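Local coordinates for putative NADPH:quinone oxidoreductase (Ralstonia eutropha, PDB 3IUP), which binds NADPH and probably catalyses the NADPH-dependent reduction of quinones, at residues Cys260-Leu265 and Tyr275-His280; Glu170-Leu175 and Gly240-Phe245. One frame throughout, in Å; residues are numbered along the deposited sequence.

Contact 1. Residues Cys260-Leu265 and Tyr275-His280; sequences CMEAAL and YGSTTH
The buried glutamate E262, near the C-terminal end of helix 253-266, catches the backbone of the loop returning to strand 281-285, and a small apolar patch beside it completes this surface contact, its centre about 30 Å from the centre of the chain. E262 OE2 accepts the backbone N-H of S277 in a nearly straight bond, 2.7 Å from S277 N to E262 OE2 with an angle of 171° at the hydrogen, and it uses the syn lone pair, on the side of the other oxygen. CG stands anti to the backbone N (chi1 -179°) and the chain then bends at chi2, 68°, which turns the carboxylate out to the loop. Beside that bond the second oxygen, E262 OE1, rests 3.2 Å from S277 CB, while E262 OE2 also lies close to G276 CA, in a residue whose positive phi suits glycine. OE1 forms a salt bridge with K281, the first residue of the next strand, and N266 gives OE2 a further, weak hydrogen bond; the lysine would probably favour the charged form of the carboxylate. The loop is the return leg of a beta-alpha-beta crossover that runs from strand 243-249 through helix 253-266 to the parallel strand 281-285. Within it S277 makes an ST turn: its OG accepts from T279 N at 3.0 Å, folding the backbone so that S277 and T279 both face the helix. L265, about a turn on from E262, packs against both. Its CB and CD1 lie alongside the serine hydroxyl, CD1 standing 3.9 Å from S277 OG, and the other methyl, L265 CD2, lies 3.9 Å from T279 CB and just as near the threonine methyl CG2. Farther out on the loop, Y275 packs on S47 of the second subunit.

Contact 2. Residues Glu170-Leu175 and Gly240-Phe245; sequences EGHSAL and GATIAF
T242 OG1 is gripped from two directions, by a histidine ring and by a water. H172 ND1 lies 2.6 Å from T242 OG1, with the hydroxyl oxygen at the edge of the ring and in its plane, and the bond is almost straight at 176°; either partner could be the donor. The water sits 2.8 Å from the same T242 OG1. It also accepts from S173 N at 2.9 Å and donates to G240 O at 2.8 Å, with a weak further bond to A174 O, so one solvent molecule ties both backbones together. The hydroxyl is set between its own backbone N and carbonyl carbon (chi1 57°), a placing from which it meets both partners. H172 is held across its flat side as well: I243 CB stands 3.6 Å from the ring centroid, only 9° off the normal, a CH-pi contact over one face, and I243 CD1 continues out past ring atom CD2 toward OE1 of E170. E170 OE2 bonds to the hydroxyl of Y284. Further along, the A174 and A241 methyls touch, CB to CB at 3.8 Å, and L175 CB packs on I243 CG2. The backbones approach through C-H...O contacts, L175 CA lying 3.3 Å from I243 O. On the other segment F245 sets its ring edge-to-face with W309. G171, with positive phi, is the C-prime residue of the Schellman motif that ends helix 155-169, and the loop that follows leads into strand 175-177. The two segments meet where strands 175-177 and 243-249, the central pair of the six-stranded parallel Rossmann-type sheet, begin, with NADPH about 8 Å from the F245 side chain.

In the fold
From the N terminus, the chain leaves helix 155-169, passes through 170-175 into strand 175-177, and runs through two further strands and three helices before 240-245 comes back alongside; contact 2 thus closes a long loop of 64 residues. Strand 243-249 then leads into helix 253-266, where contact 1 closes a loop of only nine residues before strand 281-285. The two follow in series, neither nesting nor crossing, with centres about 12 Å apart. They meet where the methyl of the selenomethionine M261 packs on the T242 backbone and H280 O lies against H172. Contact 2 sets strand 175-177 beside 243-249, and contact 1 fastens helix 253-266 to the loop that brings the chain to the next strand, 281-285.

Contact 1. Residues Cys260-Leu265 and Tyr275-His280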
ATOM      1  N   CYS A 260      11.704   3.727  -9.460  1.00 16.14           N
ATOM      2  CA  CYS A 260      13.174   3.789  -9.461  1.00 15.50           C
ATOM      3  C   CYS A 260      13.782   2.666  -8.657  1.00 15.67           C
ATOM      4  O   CYS A 260      14.820   2.127  -9.027  1.00 14.57           O
ATOM      5  CB  CYS A 260      13.673   5.138  -8.958  1.00 15.42           C
ATOM      6  SG  CYS A 260      13.234   6.481 -10.047  1.00 18.20           S
HETATM    7  N   MSE A 261      13.103   2.242  -7.578  1.00 15.19           N
HETATM    8  CA  MSE A 261      13.603   1.115  -6.792  1.00 14.38           C
HETATM    9  C   MSE A 261      13.607  -0.159  -7.676  1.00 14.93           C
HETATM   10  O   MSE A 261      14.533  -0.971  -7.627  1.00 16.87           O
HETATM   11  CB  MSE A 261      12.718   0.863  -5.573  1.00 13.85           C
HETATM   12  CG  MSE A 261      12.962   1.751  -4.456  1.00 13.08           C
HETATM   13 SE   MSE A 261      11.709   1.402  -2.990  0.75 11.72          SE
HETATM   14  CE  MSE A 261      12.509   2.617  -1.724  1.00 15.33           C
ATOM     15  N   GLU A 262      12.561  -0.352  -8.444  1.00 16.50           N
ATOM     16  CA  GLU A 262      12.471  -1.559  -9.265  1.00 17.18           C
ATOM     17  C   GLU A 262      13.545  -1.460 -10.378  1.00 17.74           C
ATOM     18  O   GLU A 262      14.174  -2.465 -10.699  1.00 17.70           O
ATOM     19  CB  GLU A 262      11.080  -1.719  -9.834  1.00 18.02           C
ATOM     20  CG  GLU A 262      10.869  -2.944 -10.676  1.00 17.83           C
ATOM     21  CD  GLU A 262      10.918  -4.275  -9.930  1.00 22.31           C
ATOM     22  OE1 GLU A 262      11.240  -4.362  -8.714  1.00 20.48           O
ATOM     23  OE2 GLU A 262      10.650  -5.289 -10.624  1.00 23.41           O
ATOM     24  N   ALA A 263      13.754  -0.256 -10.932  1.00 17.60           N
ATOM     25  CA  ALA A 263      14.814  -0.063 -11.956  1.00 18.45           C
ATOM     26  C   ALA A 263      16.163  -0.436 -11.377  1.00 18.75           C
ATOM     27  O   ALA A 263      16.974  -1.098 -12.049  1.00 19.93           O
ATOM     28  CB  ALA A 263      14.845   1.382 -12.485  1.00 17.88           C
ATOM     29  N   ALA A 264      16.428   0.006 -10.145  1.00 17.68           N
ATOM     30  CA  ALA A 264      17.694  -0.274  -9.454  1.00 18.11           C
ATOM     31  C   ALA A 264      17.843  -1.776  -9.175  1.00 18.79           C
ATOM     32  O   ALA A 264      18.899  -2.374  -9.398  1.00 17.61           O
ATOM     33  CB  ALA A 264      17.798   0.526  -8.144  1.00 16.18           C
ATOM     34  N   LEU A 265      16.764  -2.398  -8.694  1.00 19.58           N
ATOM     35  CA  LEU A 265      16.767  -3.852  -8.444  1.00 21.13           C
ATOM     36  C   LEU A 265      17.011  -4.651  -9.722  1.00 22.49           C
ATOM     37  O   LEU A 265      17.750  -5.648  -9.724  1.00 24.61           O
ATOM     38  CB  LEU A 265      15.448  -4.315  -7.789  1.00 19.73           C
ATOM     39  CG  LEU A 265      15.360  -3.945  -6.315  1.00 20.49           C
ATOM     40  CD1 LEU A 265      13.860  -3.982  -5.846  1.00 19.65           C
ATOM     41  CD2 LEU A 265      16.234  -4.800  -5.417  1.00 22.68           C
ATOM     42  N   TYR A 275       6.770 -10.955 -13.311  1.00 29.24           N
ATOM     43  CA  TYR A 275       6.222  -9.976 -12.348  1.00 27.65           C
ATOM     44  C   TYR A 275       7.271  -9.067 -11.679  1.00 27.01           C
ATOM     45  O   TYR A 275       7.044  -8.507 -10.562  1.00 26.35           O
ATOM     46  CB  TYR A 275       5.436 -10.736 -11.282  1.00 26.89           C
ATOM     47  CG  TYR A 275       4.300 -11.509 -11.918  1.00 26.41           C
ATOM     48  CD1 TYR A 275       3.204 -10.822 -12.460  1.00 25.10           C
ATOM     49  CD2 TYR A 275       4.315 -12.901 -11.988  1.00 26.34           C
ATOM     50  CE1 TYR A 275       2.158 -11.500 -13.064  1.00 26.46           C
ATOM     51  CE2 TYR A 275       3.240 -13.611 -12.581  1.00 27.98           C
ATOM     52  CZ  TYR A 275       2.171 -12.891 -13.123  1.00 26.85           C
ATOM     53  OH  TYR A 275       1.097 -13.519 -13.741  1.00 26.90           O
ATOM     54  N   GLY A 276       8.422  -8.939 -12.339  1.00 26.28           N
ATOM     55  CA  GLY A 276       9.504  -8.119 -11.823  1.00 25.40           C
ATOM     56  C   GLY A 276      10.263  -8.762 -10.657  1.00 24.72           C
ATOM     57  O   GLY A 276      10.207  -9.971 -10.428  1.00 23.68           O
ATOM     58  N   SER A 277      11.011  -7.922  -9.945  1.00 24.08           N
ATOM     59  CA  SER A 277      11.904  -8.379  -8.877  1.00 22.51           C
ATOM     60  C   SER A 277      11.034  -8.966  -7.813  1.00 21.07           C
ATOM     61  O   SER A 277       9.911  -8.468  -7.583  1.00 21.51           O
ATOM     62  CB  SER A 277      12.683  -7.204  -8.264  1.00 23.08           C
ATOM     63  OG  SER A 277      13.430  -7.626  -7.134  1.00 20.54           O
ATOM     64  N   THR A 278      11.551  -9.958  -7.099  1.00 18.85           N
ATOM     65  CA  THR A 278      10.825 -10.470  -5.938  1.00 17.97           C
ATOM     66  C   THR A 278      11.102  -9.709  -4.655  1.00 16.51           C
ATOM     67  O   THR A 278      10.468  -9.969  -3.643  1.00 16.36           O
ATOM     68  CB  THR A 278      11.145 -11.962  -5.673  1.00 18.57           C
ATOM     69  OG1 THR A 278      12.540 -12.075  -5.449  1.00 18.37           O
ATOM     70  CG2 THR A 278      10.732 -12.810  -6.881  1.00 18.95           C
ATOM     71  N   THR A 279      12.032  -8.758  -4.684  1.00 15.12           N
ATOM     72  CA  THR A 279      12.390  -7.977  -3.500  1.00 15.03           C
ATOM     73  C   THR A 279      11.297  -6.954  -3.183  1.00 13.97           C
ATOM     74  O   THR A 279      10.964  -6.088  -4.021  1.00 14.56           O
ATOM     75  CB  THR A 279      13.722  -7.270  -3.702  1.00 16.27           C
ATOM     76  OG1 THR A 279      14.739  -8.279  -3.891  1.00 16.22           O
ATOM     77  CG2 THR A 279      14.072  -6.398  -2.525  1.00 16.52           C
ATOM     78  N   HIS A 280      10.754  -7.061  -1.985  1.00 14.62           N
ATOM     79  CA  HIS A 280       9.668  -6.183  -1.574  1.00 13.77           C
ATOM     80  C   HIS A 280      10.127  -4.752  -1.357  1.00 13.60           C
ATOM     81  O   HIS A 280      11.089  -4.508  -0.620  1.00 14.22           O
ATOM     82  CB  HIS A 280       9.023  -6.682  -0.261  1.00 14.10           C
ATOM     83  CG  HIS A 280       7.874  -5.819   0.197  1.00 13.37           C
ATOM     84  ND1 HIS A 280       6.610  -5.908  -0.354  1.00 16.62           N
ATOM     85  CD2 HIS A 280       7.814  -4.826   1.114  1.00 15.66           C
ATOM     86  CE1 HIS A 280       5.824  -5.008   0.217  1.00 14.60           C
ATOM     87  NE2 HIS A 280       6.527  -4.336   1.104  1.00 15.98           N
TER

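Contact 2. Residues Glu170-Leu175 and Gly240-Phe245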
ATOM      1  N   GLU A 170      11.384  -4.576   9.063  1.00 16.24           N
ATOM      2  CA  GLU A 170      10.740  -5.103   7.853  1.00 15.50           C
ATOM      3  C   GLU A 170      11.772  -5.625   6.852  1.00 15.60           C
ATOM      4  O   GLU A 170      11.461  -5.951   5.718  1.00 16.38           O
ATOM      5  CB  GLU A 170       9.802  -4.049   7.270  1.00 14.70           C
ATOM      6  CG  GLU A 170       8.741  -3.687   8.282  1.00 16.15           C
ATOM      7  CD  GLU A 170       7.678  -2.698   7.777  1.00 21.07           C
ATOM      8  OE1 GLU A 170       7.722  -2.301   6.597  1.00 22.14           O
ATOM      9  OE2 GLU A 170       6.809  -2.351   8.605  1.00 23.25           O
ATOM     10  N   GLY A 171      13.015  -5.709   7.277  1.00 15.07           N
ATOM     11  CA  GLY A 171      14.026  -6.462   6.558  1.00 15.69           C
ATOM     12  C   GLY A 171      14.771  -5.698   5.483  1.00 16.19           C
ATOM     13  O   GLY A 171      15.342  -6.299   4.582  1.00 19.23           O
ATOM     14  N   HIS A 172      14.803  -4.390   5.587  1.00 16.53           N
ATOM     15  CA  HIS A 172      15.447  -3.502   4.613  1.00 16.24           C
ATOM     16  C   HIS A 172      16.799  -3.068   5.206  1.00 17.48           C
ATOM     17  O   HIS A 172      16.972  -3.021   6.430  1.00 17.56           O
ATOM     18  CB  HIS A 172      14.557  -2.254   4.423  1.00 16.28           C
ATOM     19  CG  HIS A 172      13.176  -2.565   3.937  1.00 17.06           C
ATOM     20  ND1 HIS A 172      12.881  -2.772   2.600  1.00 16.92           N
ATOM     21  CD2 HIS A 172      12.000  -2.672   4.611  1.00 15.94           C
ATOM     22  CE1 HIS A 172      11.585  -3.042   2.481  1.00 17.50           C
ATOM     23  NE2 HIS A 172      11.027  -2.983   3.689  1.00 16.27           N
ATOM     24  N   SER A 173      17.723  -2.652   4.362  1.00 17.39           N
ATOM     25  CA  SER A 173      19.045  -2.268   4.850  1.00 18.41           C
ATOM     26  C   SER A 173      19.331  -0.768   4.670  1.00 17.89           C
ATOM     27  O   SER A 173      20.292  -0.239   5.270  1.00 20.49           O
ATOM     28  CB  SER A 173      20.102  -3.088   4.129  1.00 18.66           C
ATOM     29  OG  SER A 173      19.904  -2.917   2.737  1.00 20.21           O
ATOM     30  N   ALA A 174      18.524  -0.084   3.867  1.00 16.88           N
ATOM     31  CA  ALA A 174      18.697   1.355   3.662  1.00 15.05           C
ATOM     32  C   ALA A 174      17.350   1.974   3.346  1.00 15.14           C
ATOM     33  O   ALA A 174      16.387   1.266   3.039  1.00 15.88           O
ATOM     34  CB  ALA A 174      19.697   1.623   2.523  1.00 14.53           C
ATOM     35  N   LEU A 175      17.267   3.295   3.428  1.00 14.65           N
ATOM     36  CA  LEU A 175      16.006   3.958   3.260  1.00 15.11           C
ATOM     37  C   LEU A 175      16.042   5.263   2.457  1.00 14.74           C
ATOM     38  O   LEU A 175      17.083   5.865   2.209  1.00 16.01           O
ATOM     39  CB  LEU A 175      15.318   4.168   4.632  1.00 15.94           C
ATOM     40  CG  LEU A 175      15.820   5.294   5.467  1.00 15.87           C
ATOM     41  CD1 LEU A 175      14.996   5.469   6.787  1.00 16.65           C
ATOM     42  CD2 LEU A 175      17.265   5.141   5.789  1.00 19.06           C
ATOM     43  N   GLY A 240      21.018   0.688  -2.145  1.00 15.96           N
ATOM     44  CA  GLY A 240      20.234  -0.531  -2.008  1.00 16.26           C
ATOM     45  C   GLY A 240      18.921  -0.310  -1.225  1.00 15.93           C
ATOM     46  O   GLY A 240      18.337  -1.282  -0.749  1.00 16.19           O
ATOM     47  N   ALA A 241      18.468   0.949  -1.105  1.00 14.64           N
ATOM     48  CA  ALA A 241      17.273   1.258  -0.329  1.00 14.22           C
ATOM     49  C   ALA A 241      15.985   0.690  -0.968  1.00 14.31           C
ATOM     50  O   ALA A 241      15.721   0.841  -2.162  1.00 14.34           O
ATOM     51  CB  ALA A 241      17.130   2.762  -0.086  1.00 14.19           C
ATOM     52  N   THR A 242      15.181   0.051  -0.120  1.00 14.87           N
ATOM     53  CA  THR A 242      13.918  -0.573  -0.541  1.00 14.06           C
ATOM     54  C   THR A 242      12.715  -0.203   0.333  1.00 13.73           C
ATOM     55  O   THR A 242      11.614  -0.736   0.138  1.00 13.40           O
ATOM     56  CB  THR A 242      14.076  -2.095  -0.668  1.00 15.73           C
ATOM     57  OG1 THR A 242      14.528  -2.673   0.553  1.00 15.06           O
ATOM     58  CG2 THR A 242      15.100  -2.461  -1.776  1.00 15.63           C
ATOM     59  N   ILE A 243      12.913   0.710   1.269  1.00 13.51           N
ATOM     60  CA  ILE A 243      11.822   1.330   2.030  1.00 13.14           C
ATOM     61  C   ILE A 243      11.937   2.839   1.977  1.00 12.90           C
ATOM     62  O   ILE A 243      13.053   3.386   2.027  1.00 14.23           O
ATOM     63  CB  ILE A 243      11.795   0.804   3.509  1.00 12.59           C
ATOM     64  CG1 ILE A 243      10.563   1.316   4.266  1.00 13.98           C
ATOM     65  CG2 ILE A 243      13.078   1.117   4.312  1.00 12.89           C
ATOM     66  CD1 ILE A 243      10.348   0.589   5.647  1.00 13.94           C
ATOM     67  N   ALA A 244      10.803   3.504   1.809  1.00 12.68           N
ATOM     68  CA  ALA A 244      10.746   4.948   1.759  1.00 11.54           C
ATOM     69  C   ALA A 244       9.724   5.444   2.737  1.00 12.53           C
ATOM     70  O   ALA A 244       8.626   4.844   2.872  1.00 14.02           O
ATOM     71  CB  ALA A 244      10.350   5.462   0.309  1.00 12.57           C
ATOM     72  N   PHE A 245      10.020   6.607   3.308  1.00 13.09           N
ATOM     73  CA  PHE A 245       9.045   7.373   4.058  1.00 12.92           C
ATOM     74  C   PHE A 245       8.768   8.668   3.342  1.00 13.82           C
ATOM     75  O   PHE A 245       9.690   9.498   3.164  1.00 13.99           O
ATOM     76  CB  PHE A 245       9.541   7.617   5.458  1.00 12.75           C
ATOM     77  CG  PHE A 245       9.598   6.373   6.273  1.00 16.64           C
ATOM     78  CD1 PHE A 245      10.668   5.545   6.186  1.00 16.76           C
ATOM     79  CD2 PHE A 245       8.518   6.037   7.104  1.00 20.12           C
ATOM     80  CE1 PHE A 245      10.679   4.336   6.933  1.00 21.78           C
ATOM     81  CE2 PHE A 245       8.521   4.887   7.806  1.00 20.47           C
ATOM     82  CZ  PHE A 245       9.580   4.046   7.733  1.00 17.10           C
TER
HETATM   83  O   HOH W   1      16.964  -1.881   1.656  1.00 16.49           O